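Local coordinates for protein methyltransferase FkbM (Methylobacillus flagellatus KT, PDB 2PY6) that probably transfers methyl groups as a methyltransferase of the FkbM type, at residues 43-48 and 113-118; 176-181 and 188-193; 263-268 and 284-289; 363-368 and 381-386. All blocks are in the same frame, centred on the assembly; numbering follows the deposited sequence. Where two conformers were deposited one is given.

Contact 1: residues 43-48 and 113-118; sequences REVIAR and DLVALN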
loop_
_atom_site.group_PDB
_atom_site.type_symbol
_atom_site.label_atom_id
_atom_site.label_comp_id
_atom_site.label_asym_id
_atom_site.label_seq_id
_atom_site.Cartn_x
_atom_site.Cartn_y
_atom_site.Cartn_z
ATOM N N ARG A 43 -23.019 3.665 -33.530
ATOM C CA ARG A 43 -24.387 3.781 -34.044
ATOM C C ARG A 43 -24.647 2.783 -35.150
ATOM O O ARG A 43 -25.726 2.190 -35.204
ATOM C CB ARG A 43 -24.663 5.174 -34.595
ATOM C CG ARG A 43 -24.661 6.236 -33.555
ATOM C CD ARG A 43 -24.841 7.591 -34.100
ATOM N NE ARG A 43 -26.147 7.746 -34.701
ATOM C CZ ARG A 43 -26.729 8.922 -34.928
ATOM N NH1 ARG A 43 -26.156 10.039 -34.559
ATOM N NH2 ARG A 43 -27.917 8.966 -35.510
ATOM N N GLU A 44 -23.675 2.617 -36.047
ATOM C CA GLU A 44 -23.859 1.685 -37.162
ATOM C C GLU A 44 -23.909 0.229 -36.695
ATOM O O GLU A 44 -24.631 -0.562 -37.274
ATOM C CB GLU A 44 -22.877 1.918 -38.316
ATOM C CG GLU A 44 -21.494 1.316 -38.230
ATOM C CD GLU A 44 -20.738 1.454 -39.560
ATOM O OE1 GLU A 44 -20.822 2.549 -40.182
ATOM O OE2 GLU A 44 -20.084 0.468 -39.985
ATOM N N VAL A 45 -23.169 -0.126 -35.650
ATOM C CA VAL A 45 -23.281 -1.481 -35.096
ATOM C C VAL A 45 -24.676 -1.674 -34.469
ATOM O O VAL A 45 -25.393 -2.652 -34.802
ATOM C CB VAL A 45 -22.185 -1.806 -34.060
ATOM C CG1 VAL A 45 -22.442 -3.169 -33.427
ATOM C CG2 VAL A 45 -20.813 -1.816 -34.705
ATOM N N ILE A 46 -25.067 -0.741 -33.590
ATOM C CA ILE A 46 -26.370 -0.807 -32.913
ATOM C C ILE A 46 -27.515 -0.874 -33.946
ATOM O O ILE A 46 -28.434 -1.673 -33.774
ATOM C CB ILE A 46 -26.570 0.334 -31.862
ATOM C CG1 ILE A 46 -25.606 0.152 -30.689
ATOM C CG2 ILE A 46 -27.993 0.336 -31.299
ATOM C CD1 ILE A 46 -25.567 1.336 -29.714
ATOM N N ALA A 47 -27.428 -0.076 -35.025
ATOM C CA ALA A 47 -28.411 -0.098 -36.101
ATOM C C ALA A 47 -28.460 -1.453 -36.796
ATOM O O ALA A 47 -29.518 -1.913 -37.191
ATOM C CB ALA A 47 -28.086 0.966 -37.137
ATOM N N ARG A 48 -27.299 -2.067 -36.964
ATOM C CA ARG A 48 -27.180 -3.336 -37.651
ATOM C C ARG A 48 -27.632 -4.497 -36.778
ATOM O O ARG A 48 -28.347 -5.385 -37.265
ATOM C CB ARG A 48 -25.705 -3.571 -38.001
ATOM C CG ARG A 48 -25.431 -4.469 -39.154
ATOM C CD ARG A 48 -24.052 -5.138 -39.050
ATOM N NE ARG A 48 -22.980 -4.318 -38.470
ATOM C CZ ARG A 48 -22.227 -3.425 -39.119
ATOM N NH1 ARG A 48 -22.427 -3.126 -40.394
ATOM N NH2 ARG A 48 -21.276 -2.773 -38.447
ATOM N N ASP A 113 -18.981 -4.948 -34.801
ATOM C CA ASP A 113 -20.057 -5.793 -34.193
ATOM C C ASP A 113 -19.872 -5.931 -32.648
ATOM O O ASP A 113 -20.867 -6.159 -31.905
ATOM C CB ASP A 113 -20.462 -7.073 -34.915
ATOM C CG ASP A 113 -21.511 -6.811 -36.027
ATOM O OD1 ASP A 113 -21.575 -5.664 -36.557
ATOM O OD2 ASP A 113 -22.257 -7.763 -36.364
ATOM N N LEU A 114 -18.616 -5.803 -32.196
ATOM C CA LEU A 114 -18.252 -5.845 -30.775
ATOM C C LEU A 114 -17.901 -4.417 -30.358
ATOM O O LEU A 114 -17.004 -3.796 -30.950
ATOM C CB LEU A 114 -17.043 -6.753 -30.515
ATOM C CG LEU A 114 -16.586 -6.869 -29.045
ATOM C CD1 LEU A 114 -17.650 -7.543 -28.177
ATOM C CD2 LEU A 114 -15.263 -7.609 -28.950
ATOM N N VAL A 115 -18.613 -3.914 -29.349
ATOM C CA VAL A 115 -18.406 -2.568 -28.822
ATOM C C VAL A 115 -17.732 -2.671 -27.439
ATOM O O VAL A 115 -17.956 -3.635 -26.697
ATOM C CB VAL A 115 -19.740 -1.849 -28.730
ATOM C CG1 VAL A 115 -19.576 -0.446 -28.197
ATOM C CG2 VAL A 115 -20.415 -1.816 -30.128
ATOM N N ALA A 116 -16.899 -1.687 -27.097
ATOM C CA ALA A 116 -16.283 -1.647 -25.781
ATOM C C ALA A 116 -16.847 -0.481 -24.944
ATOM O O ALA A 116 -16.935 0.660 -25.397
ATOM C CB ALA A 116 -14.777 -1.562 -25.896
ATOM N N LEU A 117 -17.278 -0.782 -23.730
ATOM C CA LEU A 117 -17.698 0.266 -22.796
ATOM C C LEU A 117 -16.532 0.615 -21.873
ATOM O O LEU A 117 -16.166 -0.180 -21.028
ATOM C CB LEU A 117 -18.904 -0.173 -21.982
ATOM C CG LEU A 117 -19.317 0.689 -20.773
ATOM C CD1 LEU A 117 -19.388 2.187 -21.028
ATOM C CD2 LEU A 117 -20.655 0.205 -20.280
ATOM N N ASN A 118 -15.952 1.800 -22.046
ATOM C CA ASN A 118 -14.890 2.281 -21.172
ATOM C C ASN A 118 -15.571 2.834 -19.908
ATOM O O ASN A 118 -16.131 3.934 -19.932
ATOM C CB ASN A 118 -14.036 3.335 -21.884
ATOM C CG ASN A 118 -12.768 3.717 -21.114
ATOM O OD1 ASN A 118 -12.603 3.356 -19.965
ATOM N ND2 ASN A 118 -11.864 4.451 -21.771
#

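Contact 2: residues 176-181 and 188-193; sequences TLAQRL and QTLYAV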
loop_
_atom_site.group_PDB
_atom_site.type_symbol
_atom_site.label_atom_id
_atom_site.label_comp_id
_atom_site.label_asym_id
_atom_site.label_seq_id
_atom_site.Cartn_x
_atom_site.Cartn_y
_atom_site.Cartn_z
ATOM N N THR A 176 -31.997 32.196 -19.183
ATOM C CA THR A 176 -32.372 33.155 -18.144
ATOM C C THR A 176 -31.485 32.994 -16.894
ATOM O O THR A 176 -31.051 33.985 -16.337
ATOM C CB THR A 176 -33.881 33.085 -17.791
ATOM O OG1 THR A 176 -34.647 33.414 -18.947
ATOM C CG2 THR A 176 -34.231 34.050 -16.691
ATOM N N LEU A 177 -31.219 31.763 -16.455
ATOM C CA LEU A 177 -30.268 31.553 -15.362
ATOM C C LEU A 177 -28.879 32.127 -15.720
ATOM O O LEU A 177 -28.276 32.823 -14.918
ATOM C CB LEU A 177 -30.152 30.074 -15.017
ATOM C CG LEU A 177 -29.230 29.657 -13.874
ATOM C CD1 LEU A 177 -29.556 30.422 -12.603
ATOM C CD2 LEU A 177 -29.339 28.153 -13.624
ATOM N N ALA A 178 -28.377 31.830 -16.921
ATOM C CA ALA A 178 -27.070 32.337 -17.362
ATOM C C ALA A 178 -26.945 33.868 -17.195
ATOM O O ALA A 178 -25.913 34.387 -16.734
ATOM C CB ALA A 178 -26.846 31.952 -18.809
ATOM N N GLN A 179 -28.006 34.580 -17.595
ATOM C CA GLN A 179 -28.074 36.041 -17.505
ATOM C C GLN A 179 -28.105 36.536 -16.053
ATOM O O GLN A 179 -27.699 37.647 -15.781
ATOM C CB GLN A 179 -29.319 36.581 -18.252
ATOM C CG GLN A 179 -29.394 36.237 -19.740
ATOM C CD GLN A 179 -30.823 36.387 -20.304
ATOM O OE1 GLN A 179 -31.681 37.066 -19.705
ATOM N NE2 GLN A 179 -31.079 35.751 -21.451
ATOM N N ARG A 180 -28.584 35.715 -15.128
ATOM C CA ARG A 180 -28.702 36.098 -13.710
ATOM C C ARG A 180 -27.403 35.889 -12.889
ATOM O O ARG A 180 -27.247 36.451 -11.807
ATOM C CB ARG A 180 -29.875 35.310 -13.090
ATOM C CG ARG A 180 -30.350 35.735 -11.681
ATOM C CD ARG A 180 -30.648 37.245 -11.542
ATOM N NE ARG A 180 -31.210 37.629 -10.231
ATOM C CZ ARG A 180 -30.495 37.769 -9.104
ATOM N NH1 ARG A 180 -29.174 37.551 -9.095
ATOM N NH2 ARG A 180 -31.107 38.140 -7.974
ATOM N N LEU A 181 -26.504 35.054 -13.394
ATOM C CA LEU A 181 -25.262 34.755 -12.709
ATOM C C LEU A 181 -24.374 36.003 -12.705
ATOM O O LEU A 181 -24.276 36.724 -13.718
ATOM C CB LEU A 181 -24.590 33.538 -13.358
ATOM C CG LEU A 181 -25.326 32.191 -13.249
ATOM C CD1 LEU A 181 -24.709 31.087 -14.121
ATOM C CD2 LEU A 181 -25.358 31.700 -11.795
ATOM N N GLN A 188 -19.685 30.388 -17.714
ATOM C CA GLN A 188 -18.959 29.334 -18.423
ATOM C C GLN A 188 -19.221 27.960 -17.763
ATOM O O GLN A 188 -19.441 26.938 -18.442
ATOM C CB GLN A 188 -17.472 29.641 -18.484
ATOM C CG GLN A 188 -16.730 28.830 -19.595
ATOM C CD GLN A 188 -15.225 28.880 -19.431
ATOM O OE1 GLN A 188 -14.701 28.987 -18.301
ATOM N NE2 GLN A 188 -14.512 28.813 -20.554
ATOM N N THR A 189 -19.208 27.936 -16.438
ATOM C CA THR A 189 -19.465 26.705 -15.701
ATOM C C THR A 189 -20.858 26.178 -16.010
ATOM O O THR A 189 -21.012 24.975 -16.290
ATOM C CB THR A 189 -19.278 26.929 -14.212
ATOM O OG1 THR A 189 -17.911 27.301 -13.964
ATOM C CG2 THR A 189 -19.646 25.686 -13.423
ATOM N N LEU A 190 -21.873 27.053 -15.967
ATOM C CA LEU A 190 -23.232 26.612 -16.269
ATOM C C LEU A 190 -23.294 25.924 -17.613
ATOM O O LEU A 190 -23.785 24.812 -17.730
ATOM C CB LEU A 190 -24.237 27.772 -16.270
ATOM C CG LEU A 190 -25.684 27.397 -16.661
ATOM C CD1 LEU A 190 -26.268 26.403 -15.626
ATOM C CD2 LEU A 190 -26.599 28.587 -16.830
ATOM N N TYR A 191 -22.820 26.622 -18.653
ATOM C CA TYR A 191 -22.854 26.078 -20.000
ATOM C C TYR A 191 -22.042 24.798 -20.173
ATOM O O TYR A 191 -22.481 23.892 -20.873
ATOM C CB TYR A 191 -22.485 27.121 -21.035
ATOM C CG TYR A 191 -23.557 28.191 -21.243
ATOM C CD1 TYR A 191 -24.857 27.856 -21.593
ATOM C CD2 TYR A 191 -23.245 29.533 -21.147
ATOM C CE1 TYR A 191 -25.824 28.826 -21.793
ATOM C CE2 TYR A 191 -24.199 30.506 -21.342
ATOM C CZ TYR A 191 -25.481 30.160 -21.675
ATOM O OH TYR A 191 -26.435 31.147 -21.884
ATOM N N ALA A 192 -20.921 24.682 -19.457
ATOM C CA ALA A 192 -20.080 23.473 -19.490
ATOM C C ALA A 192 -20.852 22.258 -18.914
ATOM O O ALA A 192 -20.867 21.170 -19.489
ATOM C CB ALA A 192 -18.763 23.730 -18.733
ATOM N N VAL A 193 -21.553 22.460 -17.802
ATOM C CA VAL A 193 -22.345 21.364 -17.209
ATOM C C VAL A 193 -23.503 20.906 -18.113
ATOM O O VAL A 193 -23.758 19.723 -18.258
ATOM C CB VAL A 193 -22.889 21.790 -15.837
ATOM C CG1 VAL A 193 -23.940 20.764 -15.283
ATOM C CG2 VAL A 193 -21.723 21.999 -14.875
#

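Contact 3: residues 263-268 and 284-289; sequences INLQTL and ITVHGC. With EDO (1,2-ethanediol), chain D.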
loop_
_atom_site.group_PDB
_atom_site.type_symbol
_atom_site.label_atom_id
_atom_site.label_comp_id
_atom_site.label_asym_id
_atom_site.label_seq_id
_atom_site.Cartn_x
_atom_site.Cartn_y
_atom_site.Cartn_z
ATOM N N ILE A 263 -25.113 5.590 10.556
ATOM C CA ILE A 263 -23.682 5.271 10.467
ATOM C C ILE A 263 -22.860 6.564 10.393
ATOM O O ILE A 263 -21.790 6.642 10.948
ATOM C CB ILE A 263 -23.389 4.359 9.284
ATOM C CG1 ILE A 263 -24.072 3.003 9.490
ATOM C CG2 ILE A 263 -21.864 4.142 9.110
ATOM C CD1 ILE A 263 -24.040 2.133 8.260
ATOM N N ASN A 264 -23.384 7.577 9.715
ATOM C CA ASN A 264 -22.726 8.880 9.636
ATOM C C ASN A 264 -22.708 9.557 10.999
ATOM O O ASN A 264 -21.717 10.162 11.374
ATOM C CB ASN A 264 -23.407 9.763 8.591
ATOM C CG ASN A 264 -23.026 9.395 7.189
ATOM O OD1 ASN A 264 -22.004 8.749 6.969
ATOM N ND2 ASN A 264 -23.832 9.833 6.216
ATOM N N LEU A 265 -23.802 9.441 11.743
ATOM C CA LEU A 265 -23.873 9.979 13.093
ATOM C C LEU A 265 -22.832 9.303 14.031
ATOM O O LEU A 265 -22.295 9.962 14.912
ATOM C CB LEU A 265 -25.275 9.863 13.632
ATOM C CG LEU A 265 -26.337 10.805 13.069
ATOM C CD1 LEU A 265 -27.713 10.353 13.502
ATOM C CD2 LEU A 265 -26.094 12.211 13.563
ATOM N N GLN A 266 -22.553 8.012 13.851
ATOM C CA GLN A 266 -21.469 7.351 14.623
ATOM C C GLN A 266 -20.109 8.017 14.313
ATOM O O GLN A 266 -19.346 8.305 15.201
ATOM C CB GLN A 266 -21.393 5.846 14.312
ATOM C CG GLN A 266 -22.622 5.054 14.792
ATOM C CD GLN A 266 -22.617 3.596 14.320
ATOM O OE1 GLN A 266 -21.561 2.978 14.198
ATOM N NE2 GLN A 266 -23.812 3.046 14.069
ATOM N N THR A 267 -19.863 8.268 13.034
ATOM C CA THR A 267 -18.652 8.915 12.555
ATOM C C THR A 267 -18.504 10.333 13.091
ATOM O O THR A 267 -17.399 10.755 13.432
ATOM C CB THR A 267 -18.647 8.920 11.008
ATOM O OG1 THR A 267 -18.599 7.568 10.554
ATOM C CG2 THR A 267 -17.449 9.695 10.430
ATOM N N LEU A 268 -19.599 11.069 13.151
ATOM C CA LEU A 268 -19.566 12.429 13.670
ATOM C C LEU A 268 -19.256 12.466 15.127
ATOM O O LEU A 268 -18.739 13.480 15.591
ATOM C CB LEU A 268 -20.879 13.175 13.425
ATOM C CG LEU A 268 -21.103 13.465 11.957
ATOM C CD1 LEU A 268 -22.503 14.054 11.824
ATOM C CD2 LEU A 268 -20.030 14.396 11.407
ATOM N N ILE A 284 -20.515 23.564 18.761
ATOM C CA ILE A 284 -20.946 22.637 17.743
ATOM C C ILE A 284 -21.980 21.702 18.303
ATOM O O ILE A 284 -21.743 21.105 19.343
ATOM C CB ILE A 284 -19.751 21.707 17.257
ATOM C CG1 ILE A 284 -18.602 22.514 16.649
ATOM C CG2 ILE A 284 -20.217 20.732 16.231
ATOM C CD1 ILE A 284 -17.240 21.831 16.813
ATOM N N THR A 285 -23.113 21.557 17.611
ATOM C CA THR A 285 -24.108 20.535 17.965
ATOM C C THR A 285 -24.460 19.672 16.759
ATOM O O THR A 285 -24.417 20.107 15.599
ATOM C CB THR A 285 -25.406 21.102 18.539
ATOM O OG1 THR A 285 -25.895 22.113 17.664
ATOM C CG2 THR A 285 -25.188 21.661 19.949
ATOM N N VAL A 286 -24.824 18.440 17.049
ATOM C CA VAL A 286 -25.223 17.470 16.038
ATOM C C VAL A 286 -26.715 17.164 16.202
ATOM O O VAL A 286 -27.198 16.959 17.312
ATOM C CB VAL A 286 -24.405 16.183 16.152
ATOM C CG1 VAL A 286 -24.867 15.154 15.062
ATOM C CG2 VAL A 286 -22.889 16.498 16.057
ATOM N N HIS A 287 -27.436 17.176 15.078
ATOM C CA HIS A 287 -28.875 16.959 15.061
ATOM C C HIS A 287 -29.135 15.806 14.145
ATOM O O HIS A 287 -28.997 15.965 12.947
ATOM C CB HIS A 287 -29.576 18.239 14.587
ATOM C CG HIS A 287 -29.122 19.449 15.348
ATOM N ND1 HIS A 287 -29.773 19.910 16.462
ATOM C CD2 HIS A 287 -28.039 20.250 15.188
ATOM C CE1 HIS A 287 -29.123 20.950 16.949
ATOM N NE2 HIS A 287 -28.072 21.185 16.189
ATOM N N GLY A 288 -29.470 14.658 14.738
ATOM C CA GLY A 288 -29.729 13.389 14.040
ATOM C C GLY A 288 -31.107 13.323 13.411
ATOM O O GLY A 288 -31.964 12.587 13.836
ATOM N N CYS A 289 -31.297 14.123 12.378
ATOM C CA CYS A 289 -32.539 14.216 11.643
ATOM C C CYS A 289 -32.166 14.657 10.253
ATOM O O CYS A 289 -31.013 15.055 9.975
ATOM C CB CYS A 289 -33.500 15.271 12.257
ATOM S SG CYS A 289 -32.896 16.979 12.262
HETATM C C1 EDO D . -32.765 16.535 15.955
HETATM O O1 EDO D . -33.876 15.639 15.971
HETATM C C2 EDO D . -32.602 17.055 17.384
HETATM O O2 EDO D . -31.598 18.068 17.488
#

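Contact 4: residues 363-368 and 381-386; sequences PKLAIS and NYILSI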
loop_
_atom_site.group_PDB
_atom_site.type_symbol
_atom_site.label_atom_id
_atom_site.label_comp_id
_atom_site.label_asym_id
_atom_site.label_seq_id
_atom_site.Cartn_x
_atom_site.Cartn_y
_atom_site.Cartn_z
ATOM N N PRO A 363 -28.331 34.729 4.787
ATOM C CA PRO A 363 -27.031 34.144 4.993
ATOM C C PRO A 363 -26.409 33.760 3.638
ATOM O O PRO A 363 -27.128 33.621 2.625
ATOM C CB PRO A 363 -27.342 32.904 5.797
ATOM C CG PRO A 363 -28.711 32.557 5.465
ATOM C CD PRO A 363 -29.420 33.802 5.085
ATOM N N LYS A 364 -25.092 33.614 3.620
ATOM C CA LYS A 364 -24.422 33.067 2.465
ATOM C C LYS A 364 -24.942 31.647 2.322
ATOM O O LYS A 364 -25.297 30.999 3.323
ATOM C CB LYS A 364 -22.904 33.026 2.667
ATOM C CG LYS A 364 -22.207 34.339 2.814
ATOM C CD LYS A 364 -20.687 34.179 3.041
ATOM C CE LYS A 364 -20.305 33.548 4.366
ATOM N NZ LYS A 364 -20.631 34.440 5.465
ATOM N N LEU A 365 -25.035 31.159 1.090
ATOM C CA LEU A 365 -25.485 29.794 0.857
ATOM C C LEU A 365 -24.557 29.099 -0.116
ATOM O O LEU A 365 -24.094 29.700 -1.115
ATOM C CB LEU A 365 -26.909 29.750 0.244
ATOM C CG LEU A 365 -28.049 30.566 0.868
ATOM C CD1 LEU A 365 -29.280 30.539 -0.018
ATOM C CD2 LEU A 365 -28.404 30.057 2.260
ATOM N N ALA A 366 -24.330 27.823 0.158
ATOM C CA ALA A 366 -23.603 26.923 -0.757
ATOM C C ALA A 366 -24.524 25.731 -0.904
ATOM O O ALA A 366 -24.643 24.909 0.028
ATOM C CB ALA A 366 -22.276 26.539 -0.221
ATOM N N ILE A 367 -25.193 25.634 -2.063
ATOM C CA ILE A 367 -26.248 24.620 -2.268
ATOM C C ILE A 367 -25.842 23.650 -3.371
ATOM O O ILE A 367 -25.668 24.069 -4.528
ATOM C CB ILE A 367 -27.601 25.297 -2.608
ATOM C CG1 ILE A 367 -27.950 26.441 -1.634
ATOM C CG2 ILE A 367 -28.745 24.279 -2.589
ATOM C CD1 ILE A 367 -28.135 26.031 -0.143
ATOM N N SER A 368 -25.650 22.376 -3.030
ATOM C CA SER A 368 -25.197 21.400 -4.023
ATOM C C SER A 368 -26.294 21.319 -5.080
ATOM O O SER A 368 -27.482 21.286 -4.744
ATOM C CB SER A 368 -24.897 20.055 -3.392
ATOM O OG SER A 368 -26.078 19.467 -2.986
ATOM N N ASN A 381 -34.751 29.454 -8.381
ATOM C CA ASN A 381 -36.035 30.122 -8.472
ATOM C C ASN A 381 -36.684 30.235 -7.104
ATOM O O ASN A 381 -37.290 31.250 -6.788
ATOM C CB ASN A 381 -36.980 29.377 -9.431
ATOM C CG ASN A 381 -36.624 29.583 -10.915
ATOM O OD1 ASN A 381 -35.895 30.505 -11.271
ATOM N ND2 ASN A 381 -37.177 28.723 -11.784
ATOM N N TYR A 382 -36.565 29.175 -6.293
ATOM C CA TYR A 382 -37.151 29.200 -4.962
ATOM C C TYR A 382 -36.469 30.244 -4.070
ATOM O O TYR A 382 -37.143 31.046 -3.418
ATOM C CB TYR A 382 -37.183 27.818 -4.269
ATOM C CG TYR A 382 -37.773 28.012 -2.891
ATOM C CD1 TYR A 382 -39.137 28.289 -2.737
ATOM C CD2 TYR A 382 -36.961 28.064 -1.763
ATOM C CE1 TYR A 382 -39.697 28.580 -1.487
ATOM C CE2 TYR A 382 -37.507 28.312 -0.489
ATOM C CZ TYR A 382 -38.866 28.599 -0.361
ATOM O OH TYR A 382 -39.394 28.858 0.896
ATOM N N ILE A 383 -35.146 30.189 -3.999
ATOM C CA ILE A 383 -34.393 31.099 -3.147
ATOM C C ILE A 383 -34.646 32.553 -3.488
ATOM O O ILE A 383 -34.805 33.361 -2.589
ATOM C CB ILE A 383 -32.853 30.772 -3.196
ATOM C CG1 ILE A 383 -32.606 29.497 -2.427
ATOM C CG2 ILE A 383 -32.035 31.904 -2.600
ATOM C CD1 ILE A 383 -31.293 28.773 -2.759
ATOM N N LEU A 384 -34.672 32.888 -4.777
ATOM C CA LEU A 384 -34.892 34.278 -5.201
ATOM C C LEU A 384 -36.300 34.782 -4.934
ATOM O O LEU A 384 -36.515 35.968 -4.782
ATOM C CB LEU A 384 -34.546 34.472 -6.676
ATOM C CG LEU A 384 -33.084 34.311 -7.065
ATOM C CD1 LEU A 384 -32.900 34.492 -8.569
ATOM C CD2 LEU A 384 -32.209 35.263 -6.288
ATOM N N SER A 385 -37.261 33.876 -4.843
ATOM C CA SER A 385 -38.636 34.248 -4.564
ATOM C C SER A 385 -38.774 34.667 -3.090
ATOM O O SER A 385 -39.693 35.387 -2.731
ATOM C CB SER A 385 -39.582 33.065 -4.884
ATOM O OG SER A 385 -39.557 32.057 -3.874
ATOM N N ILE A 386 -37.873 34.212 -2.228
ATOM C CA ILE A 386 -37.945 34.563 -0.819
ATOM C C ILE A 386 -36.888 35.587 -0.387
ATOM O O ILE A 386 -37.017 36.202 0.665
ATOM C CB ILE A 386 -37.878 33.316 0.100
ATOM C CG1 ILE A 386 -36.570 32.546 -0.079
ATOM C CG2 ILE A 386 -39.120 32.441 -0.114
ATOM C CD1 ILE A 386 -36.298 31.535 1.013
#

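Contact 1: residues 43-48 and 113-118
Arg48, on helix 40-49, meets Asp113 just before strand 114-118, where the helix packs on the N-terminal end of a strand in a mixed, mostly parallel alpha/beta sheet. From CB the arginine runs out with CG anti to the backbone N (chi1 -155°), then bends at chi3. CD comes within 3.6 Å of Asp113 OD1, and Arg48 NE donates to that same oxygen over 2.7 Å. The bond is bent, with an N-H...O angle of 131°. OD1 offers its syn lone pair and sits 31° out of the guanidinium plane. This NE-OD1 pair is the one hydrogen bond between the segments. Further out, CZ and NH2 of Arg48 both lie 3.5 Å from Asp113 OD1, and NH2 also has a long salt bridge to Glu44 OE2, which makes a three-residue network. The second carboxylate oxygen of Asp113 is taken by Arg49. With an asparagine in place of Asp113, Arg48 and Arg49 would probably lose the negative charge they share. Beside the salt bridge, the buried Val45 packs on the Asp113 backbone and on Val115: Val45 CG2 is 3.6 Å from Asp113 N, while Val45 CG1 rests 3.6 Å from Asp113 CA and 4.1 Å from Val115 CG2.

Contact 2: residues 176-181 and 188-193
The phenol ring of Tyr191 meets the methyl group of Ala178 obliquely, neither squarely over a face nor at an edge. Ala178 CB lies 3.2 Å from Tyr191 OH and 3.6 Å from Tyr191 CZ, so the touch is concentrated at the hydroxyl end of the ring. Phe23 also meets this ring, the planes at about 45°, and Met19 and Asn20 of helix 19-32 add further contacts. Helices 171-180 and 184-199 form a helical hairpin: their short segments run antiparallel at 155°, with axes 10.1 Å apart at closest approach. Leu190 fills the space between them. Its CG stands anti to the backbone N (chi1 177°), which sends Leu190 CD2 against the Ala178 backbone, 3.7 Å from Ala178 N, and Leu190 CD1 to 4.1 Å from Leu177 CD2. Leu181, the first residue to leave helical geometry, crosses the Leu190 side chain at about a right angle and sets its CD1 4.0 Å from Leu190 CB. All five touching residues are buried. Leu177 and Leu190 also reach Leu376 of helix 375-386, while Leu181 and Leu190 touch Ile392 and Leu394 of strand 392-396, respectively.

Contact 3: residues 263-268 and 284-289
Leu265 and Val286 make the tight part of this contact, sliding past each other in opposite directions until Leu265 CD2 is 3.5 Å from Val286 CG1. The other branch, Leu265 CD1, settles 3.7 Å from CA of Gly288, the central residue of an inverse gamma turn. A beta carbon modelled on that glycine would fall only 3.0 Å from Leu265 CD1, so the leucine packs where a side chain would crowd it. These close approaches lie toward the solvent-exposed Gly288 turn; the looser one lies inward, where the buried Leu268 keeps its CD1 4.2 Å from Val286 CG1. The segments belong to the beta-alpha-beta unit of strand 254-258, helix 262-274 and strand 284-287, part of the Rossmann-like sheet expected of this family; strand 284-287 is an outermost strand within the chain. His287 points to the other side. Its ND1 donates to O2 of a bound 1,2-ethanediol, probably from the crystallisation liquor, over 2.8 Å at 151°. His287 NE2 and Thr285 OG1 share a hydrogen bond of 2.8 Å. Replacing His287 by alanine is likely to leave Thr285 OG1 without this ring partner and the diol without its donor. Cys289 SG is 3.7 Å from C1 of the same diol.

Contact 4: residues 363-368 and 381-386
Leu365 and Ile383 reach toward each other tip to tip, joining strand 364-368 of the Rossmann-like sheet expected of this family to helix 375-386, which packs on one face of it. The closest pair is Leu365 CD1 and Ile383 CD1, at 3.8 Å. The conformations account for this meeting. Leu365 holds CG anti to its carbonyl carbon (chi1 -49°) with an extended second torsion, and this carries CD1 off the strand toward the helix. On the helix, Ile383 also places CG1 opposite its carbonyl carbon; with chi2 at 160° the chain is stretched out and CD1 becomes its leading atom. The shorter branch, Ile383 CG2, lies beside the carbonyl carbon and still approaches Leu365 CD1 to 4.0 Å, so one leucine methyl touches both branches of the isoleucine. Ile367, two residues along the strand and on the same side, takes a different shape, folded back at chi2, and offers CG1 rather than its terminal methyl to the helix. The direct interface is small, 99 Å² in total. Neighbours complete the core: Tyr390 and Phe408 touch both Leu365 and Ile383, while Leu351 of helix 347-352 adds to the packing round Ile383. Within 381-386, Ser385 OG donates to Tyr382 O over 2.7 Å, tilted 21° from the carbonyl plane. The second strand contact is the longer one, with Ile367 CG1 4.2 Å from Ile383 CD1.

Overall arrangement
From the N terminus the four contacts follow in series, each closing before the next opens, so none nest or cross. Contact 1 closes the longest loop, 64 residues, and ties helix 40-49 to the six-stranded sheet. Contact 2 spans only six residues, pairing two helices of the region that follows. Contacts 3 and 4 close loops of 15 and 12 residues, and both reach the seven-stranded sheet, with centres 24 Å apart: contact 3 at its outermost strand 284-287, contact 4 at strand 364-368. Contacts 2 and 4 touch directly, Arg180 NH2 lying 3.5 Å from Leu384 CD2. Contact 1 stands apart, its centre 48 Å from that of contact 3, across the chain's centre.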